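Local coordinates for protein disulfide oxidoreductase (Xylella fastidiosa, PDB 2REM) that probably catalyses thiol-disulfide exchange in the periplasm, as a DsbA-type member of the thioredoxin family, at residues E28-F33 and T61-V66; G34-H39 and G69-F74. One frame throughout, in Å; residues are numbered along the deposited sequence.

Contact 1: E28-F33 and T61-V66; sequences EVVEIF and TLVPAV
Val29 and Thr61 are joined by a backbone bond, Thr61 N to Val29 O at 2.8 Å, within a parallel strand pairing that puts Val30 beside Thr61. Glu31 then bonds both ways: its N donates to Thr61 O, and its O accepts from Val63 N at 2.9 Å in a nearly straight bond (176° at the hydrogen). Phe33, two residues on, repeats the pattern. Its N donates to Val63 O, and its O receives Ala65 N at 2.6 Å, so the ladder runs past the end of strand 58-64. Pro64 has no N-H, but its CA lies 3.2 Å from Phe33 O in a CA-H...O contact.

Val30, Ile32, Thr61 and Val63 share one face of the sheet. Val30 CG1 meets Val63 CG2 at 3.4 Å, tighter than usual for two methyls. Further on, Ile32 CG2 packs against the methyl of Ala65.

Glu31, Phe33, Leu62 and Pro64 share the other face. The Glu31 and Leu62 side chains run side by side, and Glu31 OE1 lies 3.3 Å from Leu62 CD2. Phe33 has its CG between its own N and carbonyl carbon (chi1 78°). This turns the ring across to the second strand, where CE2 meets Leu62 CB at 3.8 Å and also touches Pro64.

Near the N-terminal ends of the two segments, one water joins Glu28 OE2, to which it donates, and Thr61 OG1. Glu28 OE2 also forms a salt bridge with Arg59. Helix 38-52 packs on the face of Glu31 and Phe33, while Val30 and Val63 meet helix 135-151. The two strands are the parallel pair of the beta-alpha-beta unit 27-33, 38-52, 58-64, a right-handed crossover characteristic of the thioredoxin fold.

Contact 2: G34-H39 and G69-F74; sequences GYTCPH and GVWDPF
The backbones come closest at Tyr35 and Phe74, CA atoms 6.1 Å apart, and at Gly34 and Trp71, 6.4 Å between CA atoms, where a type I turn from Gly34 to Cys37 meets the N-terminal part of helix 71-83. The turn is closed by Cys37 N bonding to Gly34 O. Between the segments the contact is van der Waals.

Thr36 sits between two aromatic residues and sends a different branch to each. Its OG1 lies over one face of the Trp71 indole, 3.8 Å from CE3 and displaced toward the rim. Its methyl CG2 approaches the Phe74 ring obliquely and closely, 3.2 Å from CD2. The torsion chi1 of 60° sets OG1 between the backbone N and carbonyl carbon and CG2 beside the N, which allows this division.

The six-membered part of the Trp71 indole reaches along the turn. CZ3 comes within 3.8 Å of Gly34 CA, a close approach to a residue without a side chain. CH2 touches Cys37 CB at 4.0 Å. Cys37 is the N-cap of helix 38-52, and its SG caps a backbone N just beyond His39. It is the first cysteine of the Cys37-Cys40 motif, the predicted redox-active pair, which is not disulfide-bonded here. A CxxC at a helix N terminus is the active-site layout of thioredoxin-fold oxidoreductases, and probably serves so here.

Tyr35 meets Phe74 in two places. Its CB packs on Phe74 CD1 at 3.9 Å, and its ring edge faces Phe74 O, 3.6 Å from CD2.

Around this contact, Tyr35 O accepts a hydrogen bond from His99 NE2 of helix 87-101, whose Ile98 touches both Tyr35 and Phe74. Cys37 and Trp71 both touch Thr156, in the loop before strand 158-161. The turn links strand 27-33 to helix 38-52, and helices 71-83 and 87-101 pack against it.

How the contacts relate
From the N terminus, strand 27-33 supplies the first half of contact 1 and runs directly into 34-39, the first half of contact 2. The chain then passes through helix 38-52 and strand 58-64. At 61-66 it closes the first loop, and at 69-74 the second. The two contacts therefore cross along the chain, with their segments alternating. Their centres are 13 Å apart, yet they touch: Ala65 O lies 3.5 Å from Trp71 CB, and Val66 packs against Asp72. Contact 1 joins two strands of the central sheet. Contact 2 ties the turn before helix 38-52, with Cys37 of the CxxC motif, to helix 71-83.

Contact 1: E28-F33 and T61-V66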
ATOM      1  N   GLU A  28      12.422   3.812  -3.632  1.00 15.06           N
ATOM      2  CA  GLU A  28      11.214   3.101  -3.297  1.00 14.45           C
ATOM      3  C   GLU A  28      10.238   4.074  -2.682  1.00 13.33           C
ATOM      4  O   GLU A  28      10.583   4.840  -1.787  1.00 13.12           O
ATOM      5  CB  GLU A  28      11.506   1.970  -2.321  1.00 13.49           C
ATOM      6  CG  GLU A  28      10.271   1.214  -1.910  1.00 13.99           C
ATOM      7  CD  GLU A  28      10.588   0.206  -0.855  1.00 14.47           C
ATOM      8  OE1 GLU A  28      10.583   0.589   0.338  1.00 13.50           O
ATOM      9  OE2 GLU A  28      10.855  -0.960  -1.220  1.00 18.49           O
ATOM     10  N   VAL A  29       9.030   4.065  -3.221  1.00 12.61           N
ATOM     11  CA  VAL A  29       7.934   4.798  -2.640  1.00 12.36           C
ATOM     12  C   VAL A  29       6.867   3.779  -2.328  1.00 11.71           C
ATOM     13  O   VAL A  29       6.275   3.200  -3.229  1.00 11.79           O
ATOM     14  CB  VAL A  29       7.392   5.869  -3.601  1.00 12.36           C
ATOM     15  CG1 VAL A  29       6.250   6.627  -2.940  1.00 12.43           C
ATOM     16  CG2 VAL A  29       8.537   6.857  -3.962  1.00 12.01           C
ATOM     17  N   VAL A  30       6.640   3.578  -1.041  1.00 12.23           N
ATOM     18  CA  VAL A  30       5.589   2.699  -0.575  1.00 11.98           C
ATOM     19  C   VAL A  30       4.392   3.516  -0.132  1.00 12.26           C
ATOM     20  O   VAL A  30       4.535   4.563   0.513  1.00 12.01           O
ATOM     21  CB  VAL A  30       6.091   1.766   0.579  1.00 11.53           C
ATOM     22  CG1 VAL A  30       4.891   1.112   1.339  1.00 10.24           C
ATOM     23  CG2 VAL A  30       7.034   0.721   0.026  1.00 12.17           C
ATOM     24  N   GLU A  31       3.204   3.055  -0.525  1.00 12.97           N
ATOM     25  CA  GLU A  31       1.966   3.475   0.140  1.00 12.14           C
ATOM     26  C   GLU A  31       1.467   2.332   1.000  1.00 11.40           C
ATOM     27  O   GLU A  31       1.137   1.257   0.478  1.00 11.10           O
ATOM     28  CB  GLU A  31       0.853   3.800  -0.852  1.00 12.18           C
ATOM     29  CG  GLU A  31      -0.381   4.406  -0.135  1.00 11.21           C
ATOM     30  CD  GLU A  31      -1.715   4.132  -0.835  1.00 13.08           C
ATOM     31  OE1 GLU A  31      -1.804   3.194  -1.650  1.00 13.04           O
ATOM     32  OE2 GLU A  31      -2.687   4.861  -0.548  1.00 13.26           O
ATOM     33  N   ILE A  32       1.417   2.571   2.302  1.00 11.77           N
ATOM     34  CA  ILE A  32       0.742   1.686   3.239  1.00 11.70           C
ATOM     35  C   ILE A  32      -0.715   2.099   3.164  1.00 11.31           C
ATOM     36  O   ILE A  32      -1.060   3.272   3.369  1.00 11.65           O
ATOM     37  CB  ILE A  32       1.288   1.806   4.676  1.00 12.06           C
ATOM     38  CG1 ILE A  32       2.807   1.552   4.691  1.00 12.75           C
ATOM     39  CG2 ILE A  32       0.499   0.884   5.651  1.00 10.65           C
ATOM     40  CD1 ILE A  32       3.462   1.717   6.064  1.00 12.56           C
ATOM     41  N   PHE A  33      -1.563   1.146   2.770  1.00 11.42           N
ATOM     42  CA  PHE A  33      -2.972   1.431   2.560  1.00 11.06           C
ATOM     43  C   PHE A  33      -3.772   0.283   3.186  1.00 10.75           C
ATOM     44  O   PHE A  33      -3.240  -0.809   3.449  1.00 11.34           O
ATOM     45  CB  PHE A  33      -3.282   1.459   1.048  1.00 10.63           C
ATOM     46  CG  PHE A  33      -3.405   0.073   0.461  1.00 10.80           C
ATOM     47  CD1 PHE A  33      -4.660  -0.527   0.297  1.00 12.94           C
ATOM     48  CD2 PHE A  33      -2.272  -0.653   0.144  1.00 10.80           C
ATOM     49  CE1 PHE A  33      -4.759  -1.817  -0.165  1.00 10.66           C
ATOM     50  CE2 PHE A  33      -2.376  -1.939  -0.338  1.00 10.80           C
ATOM     51  CZ  PHE A  33      -3.610  -2.516  -0.490  1.00 11.12           C
ATOM     52  N   THR A  61       5.301   0.948  -4.674  1.00 15.47           N
ATOM     53  CA  THR A  61       4.878  -0.330  -4.136  1.00 15.72           C
ATOM     54  C   THR A  61       3.747  -0.107  -3.167  1.00 15.32           C
ATOM     55  O   THR A  61       3.806   0.791  -2.333  1.00 15.79           O
ATOM     56  CB  THR A  61       6.048  -1.029  -3.436  1.00 15.61           C
ATOM     57  OG1 THR A  61       7.074  -1.244  -4.402  1.00 15.72           O
ATOM     58  CG2 THR A  61       5.617  -2.370  -2.823  1.00 16.92           C
ATOM     59  N   LEU A  62       2.700  -0.909  -3.298  1.00 14.66           N
ATOM     60  CA  LEU A  62       1.635  -0.929  -2.304  1.00 14.38           C
ATOM     61  C   LEU A  62       1.965  -1.918  -1.231  1.00 13.28           C
ATOM     62  O   LEU A  62       2.383  -3.056  -1.522  1.00 13.79           O
ATOM     63  CB  LEU A  62       0.292  -1.319  -2.952  1.00 14.31           C
ATOM     64  CG  LEU A  62      -0.201  -0.396  -4.052  1.00 16.16           C
ATOM     65  CD1 LEU A  62      -1.539  -0.894  -4.526  1.00 14.96           C
ATOM     66  CD2 LEU A  62      -0.298   1.061  -3.591  1.00 15.37           C
ATOM     67  N   VAL A  63       1.767  -1.506   0.017  1.00 11.50           N
ATOM     68  CA  VAL A  63       1.929  -2.402   1.143  1.00 11.27           C
ATOM     69  C   VAL A  63       0.652  -2.291   1.969  1.00 11.32           C
ATOM     70  O   VAL A  63       0.304  -1.212   2.486  1.00 10.93           O
ATOM     71  CB  VAL A  63       3.200  -2.088   2.006  1.00 10.64           C
ATOM     72  CG1 VAL A  63       3.261  -2.964   3.303  1.00 10.99           C
ATOM     73  CG2 VAL A  63       4.468  -2.276   1.179  1.00 10.26           C
ATOM     74  N   PRO A  64      -0.057  -3.420   2.109  1.00 11.49           N
ATOM     75  CA  PRO A  64      -1.291  -3.319   2.848  1.00 11.25           C
ATOM     76  C   PRO A  64      -0.988  -3.145   4.334  1.00 11.25           C
ATOM     77  O   PRO A  64       0.022  -3.676   4.837  1.00 11.33           O
ATOM     78  CB  PRO A  64      -1.991  -4.651   2.545  1.00 11.36           C
ATOM     79  CG  PRO A  64      -0.908  -5.609   2.269  1.00 11.84           C
ATOM     80  CD  PRO A  64       0.242  -4.795   1.659  1.00 11.29           C
ATOM     81  N   ALA A  65      -1.828  -2.361   5.002  1.00 11.14           N
ATOM     82  CA  ALA A  65      -1.773  -2.143   6.425  1.00 12.00           C
ATOM     83  C   ALA A  65      -2.287  -3.364   7.188  1.00 12.84           C
ATOM     84  O   ALA A  65      -3.485  -3.739   7.109  1.00 12.29           O
ATOM     85  CB  ALA A  65      -2.577  -0.868   6.816  1.00 12.30           C
ATOM     86  N   VAL A  66      -1.366  -3.959   7.936  1.00 13.06           N
ATOM     87  CA  VAL A  66      -1.672  -5.078   8.806  1.00 14.81           C
ATOM     88  C   VAL A  66      -1.785  -4.495  10.190  1.00 16.60           C
ATOM     89  O   VAL A  66      -0.812  -4.480  10.968  1.00 18.13           O
ATOM     90  CB  VAL A  66      -0.621  -6.199   8.711  1.00 14.64           C
ATOM     91  CG1 VAL A  66      -0.966  -7.315   9.677  1.00 14.74           C
ATOM     92  CG2 VAL A  66      -0.590  -6.742   7.267  1.00 14.52           C
TER
HETATM   93  O   HOH W   1       9.245  -2.043  -3.038  1.00 15.04           O

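Contact 2: G34-H39 and G69-F74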
ATOM      1  N   GLY A  34      -5.040   0.533   3.419  1.00 10.46           N
ATOM      2  CA  GLY A  34      -5.993  -0.540   3.673  1.00 10.74           C
ATOM      3  C   GLY A  34      -7.202  -0.344   2.770  1.00 10.57           C
ATOM      4  O   GLY A  34      -7.664   0.782   2.563  1.00 12.05           O
ATOM      5  N   TYR A  35      -7.728  -1.440   2.235  1.00 10.50           N
ATOM      6  CA  TYR A  35      -8.990  -1.424   1.501  1.00 10.69           C
ATOM      7  C   TYR A  35     -10.152  -0.886   2.334  1.00 11.56           C
ATOM      8  O   TYR A  35     -11.077  -0.263   1.802  1.00 12.21           O
ATOM      9  CB  TYR A  35      -9.307  -2.838   0.995  1.00 10.18           C
ATOM     10  CG  TYR A  35      -8.563  -3.232  -0.268  1.00 10.08           C
ATOM     11  CD1 TYR A  35      -8.557  -2.392  -1.390  1.00 11.30           C
ATOM     12  CD2 TYR A  35      -7.913  -4.457  -0.359  1.00 10.43           C
ATOM     13  CE1 TYR A  35      -7.896  -2.747  -2.538  1.00 10.05           C
ATOM     14  CE2 TYR A  35      -7.257  -4.835  -1.531  1.00 11.24           C
ATOM     15  CZ  TYR A  35      -7.256  -3.961  -2.608  1.00  9.82           C
ATOM     16  OH  TYR A  35      -6.633  -4.297  -3.761  1.00 11.19           O
ATOM     17  N   THR A  36     -10.083  -1.091   3.651  1.00 12.06           N
ATOM     18  CA  THR A  36     -11.143  -0.646   4.552  1.00 13.52           C
ATOM     19  C   THR A  36     -11.095   0.843   4.834  1.00 14.08           C
ATOM     20  O   THR A  36     -12.016   1.386   5.445  1.00 14.73           O
ATOM     21  CB  THR A  36     -11.120  -1.384   5.931  1.00 14.10           C
ATOM     22  OG1 THR A  36      -9.874  -1.163   6.592  1.00 14.12           O
ATOM     23  CG2 THR A  36     -11.361  -2.873   5.764  1.00 15.21           C
ATOM     24  N   CYS A  37     -10.010   1.482   4.412  1.00 13.62           N
ATOM     25  CA  CYS A  37      -9.778   2.886   4.706  1.00 14.83           C
ATOM     26  C   CYS A  37     -10.405   3.779   3.644  1.00 15.05           C
ATOM     27  O   CYS A  37     -10.019   3.720   2.476  1.00 14.95           O
ATOM     28  CB  CYS A  37      -8.288   3.148   4.783  1.00 14.24           C
ATOM     29  SG  CYS A  37      -7.942   4.841   5.087  1.00 15.06           S
ATOM     30  N   PRO A  38     -11.386   4.598   4.031  1.00 16.83           N
ATOM     31  CA  PRO A  38     -11.993   5.454   2.998  1.00 17.67           C
ATOM     32  C   PRO A  38     -11.014   6.511   2.467  1.00 17.84           C
ATOM     33  O   PRO A  38     -11.142   6.913   1.322  1.00 17.65           O
ATOM     34  CB  PRO A  38     -13.183   6.088   3.708  1.00 19.63           C
ATOM     35  CG  PRO A  38     -12.879   5.976   5.155  1.00 20.22           C
ATOM     36  CD  PRO A  38     -12.019   4.776   5.346  1.00 17.84           C
ATOM     37  N   HIS A  39     -10.036   6.927   3.274  1.00 17.19           N
ATOM     38  CA  HIS A  39      -9.000   7.847   2.775  1.00 17.30           C
ATOM     39  C   HIS A  39      -8.188   7.200   1.660  1.00 15.66           C
ATOM     40  O   HIS A  39      -7.942   7.815   0.618  1.00 15.45           O
ATOM     41  CB  HIS A  39      -8.094   8.352   3.898  1.00 17.38           C
ATOM     42  CG  HIS A  39      -8.846   8.981   5.024  1.00 22.11           C
ATOM     43  ND1 HIS A  39      -8.934   8.404   6.275  1.00 26.56           N
ATOM     44  CD2 HIS A  39      -9.587  10.111   5.079  1.00 25.63           C
ATOM     45  CE1 HIS A  39      -9.686   9.159   7.055  1.00 26.32           C
ATOM     46  NE2 HIS A  39     -10.093  10.202   6.355  1.00 29.82           N
ATOM     47  N   GLY A  69      -7.500  -6.519  13.615  1.00 21.19           N
ATOM     48  CA  GLY A  69      -8.939  -6.444  13.392  1.00 21.70           C
ATOM     49  C   GLY A  69      -9.347  -6.544  11.927  1.00 20.05           C
ATOM     50  O   GLY A  69      -8.922  -7.456  11.198  1.00 18.58           O
ATOM     51  N   VAL A  70     -10.176  -5.594  11.492  1.00 19.02           N
ATOM     52  CA  VAL A  70     -10.764  -5.643  10.156  1.00 17.78           C
ATOM     53  C   VAL A  70      -9.737  -5.457   9.050  1.00 15.61           C
ATOM     54  O   VAL A  70      -9.968  -5.860   7.918  1.00 15.37           O
ATOM     55  CB  VAL A  70     -11.922  -4.609   9.967  1.00 17.99           C
ATOM     56  CG1 VAL A  70     -13.064  -4.890  10.954  1.00 19.66           C
ATOM     57  CG2 VAL A  70     -11.412  -3.171  10.099  1.00 19.69           C
ATOM     58  N   TRP A  71      -8.611  -4.816   9.371  1.00 14.61           N
ATOM     59  CA  TRP A  71      -7.594  -4.533   8.368  1.00 13.16           C
ATOM     60  C   TRP A  71      -7.003  -5.819   7.807  1.00 12.77           C
ATOM     61  O   TRP A  71      -6.659  -5.881   6.636  1.00 11.33           O
ATOM     62  CB  TRP A  71      -6.463  -3.717   9.001  1.00 13.88           C
ATOM     63  CG  TRP A  71      -6.899  -2.381   9.542  1.00 15.44           C
ATOM     64  CD1 TRP A  71      -7.507  -2.116  10.746  1.00 17.30           C
ATOM     65  CD2 TRP A  71      -6.765  -1.129   8.874  1.00 15.70           C
ATOM     66  NE1 TRP A  71      -7.721  -0.752  10.878  1.00 17.28           N
ATOM     67  CE2 TRP A  71      -7.280  -0.131   9.734  1.00 15.53           C
ATOM     68  CE3 TRP A  71      -6.223  -0.747   7.637  1.00 13.20           C
ATOM     69  CZ2 TRP A  71      -7.279   1.221   9.387  1.00 16.48           C
ATOM     70  CZ3 TRP A  71      -6.217   0.589   7.304  1.00 14.24           C
ATOM     71  CH2 TRP A  71      -6.746   1.556   8.170  1.00 15.55           C
ATOM     72  N   ASP A  72      -6.860  -6.831   8.663  1.00 13.66           N
ATOM     73  CA  ASP A  72      -6.007  -7.978   8.322  1.00 14.30           C
ATOM     74  C   ASP A  72      -6.551  -8.851   7.199  1.00 12.61           C
ATOM     75  O   ASP A  72      -5.797  -9.173   6.293  1.00 12.53           O
ATOM     76  CB  ASP A  72      -5.646  -8.805   9.559  1.00 15.45           C
ATOM     77  CG  ASP A  72      -4.667  -8.096  10.457  1.00 17.38           C
ATOM     78  OD1 ASP A  72      -4.296  -6.940  10.176  1.00 18.68           O
ATOM     79  OD2 ASP A  72      -4.253  -8.711  11.452  1.00 21.16           O
ATOM     80  N   PRO A  73      -7.853  -9.230   7.242  1.00 13.28           N
ATOM     81  CA  PRO A  73      -8.416  -9.945   6.103  1.00 12.60           C
ATOM     82  C   PRO A  73      -8.210  -9.215   4.786  1.00 11.33           C
ATOM     83  O   PRO A  73      -7.917  -9.847   3.753  1.00 11.08           O
ATOM     84  CB  PRO A  73      -9.915 -10.025   6.440  1.00 13.49           C
ATOM     85  CG  PRO A  73      -9.969 -10.023   7.903  1.00 15.65           C
ATOM     86  CD  PRO A  73      -8.848  -9.090   8.333  1.00 14.53           C
ATOM     87  N   PHE A  74      -8.329  -7.885   4.814  1.00 10.83           N
ATOM     88  CA  PHE A  74      -8.163  -7.127   3.585  1.00 10.55           C
ATOM     89  C   PHE A  74      -6.724  -6.972   3.162  1.00  9.72           C
ATOM     90  O   PHE A  74      -6.429  -6.841   1.965  1.00 10.02           O
ATOM     91  CB  PHE A  74      -8.873  -5.783   3.687  1.00 10.47           C
ATOM     92  CG  PHE A  74     -10.331  -5.925   3.614  1.00 10.24           C
ATOM     93  CD1 PHE A  74     -10.940  -6.134   2.378  1.00 10.54           C
ATOM     94  CD2 PHE A  74     -11.108  -5.935   4.773  1.00 10.88           C
ATOM     95  CE1 PHE A  74     -12.326  -6.302   2.276  1.00 10.80           C
ATOM     96  CE2 PHE A  74     -12.493  -6.103   4.675  1.00 11.89           C
ATOM     97  CZ  PHE A  74     -13.090  -6.293   3.400  1.00 12.40           C
TER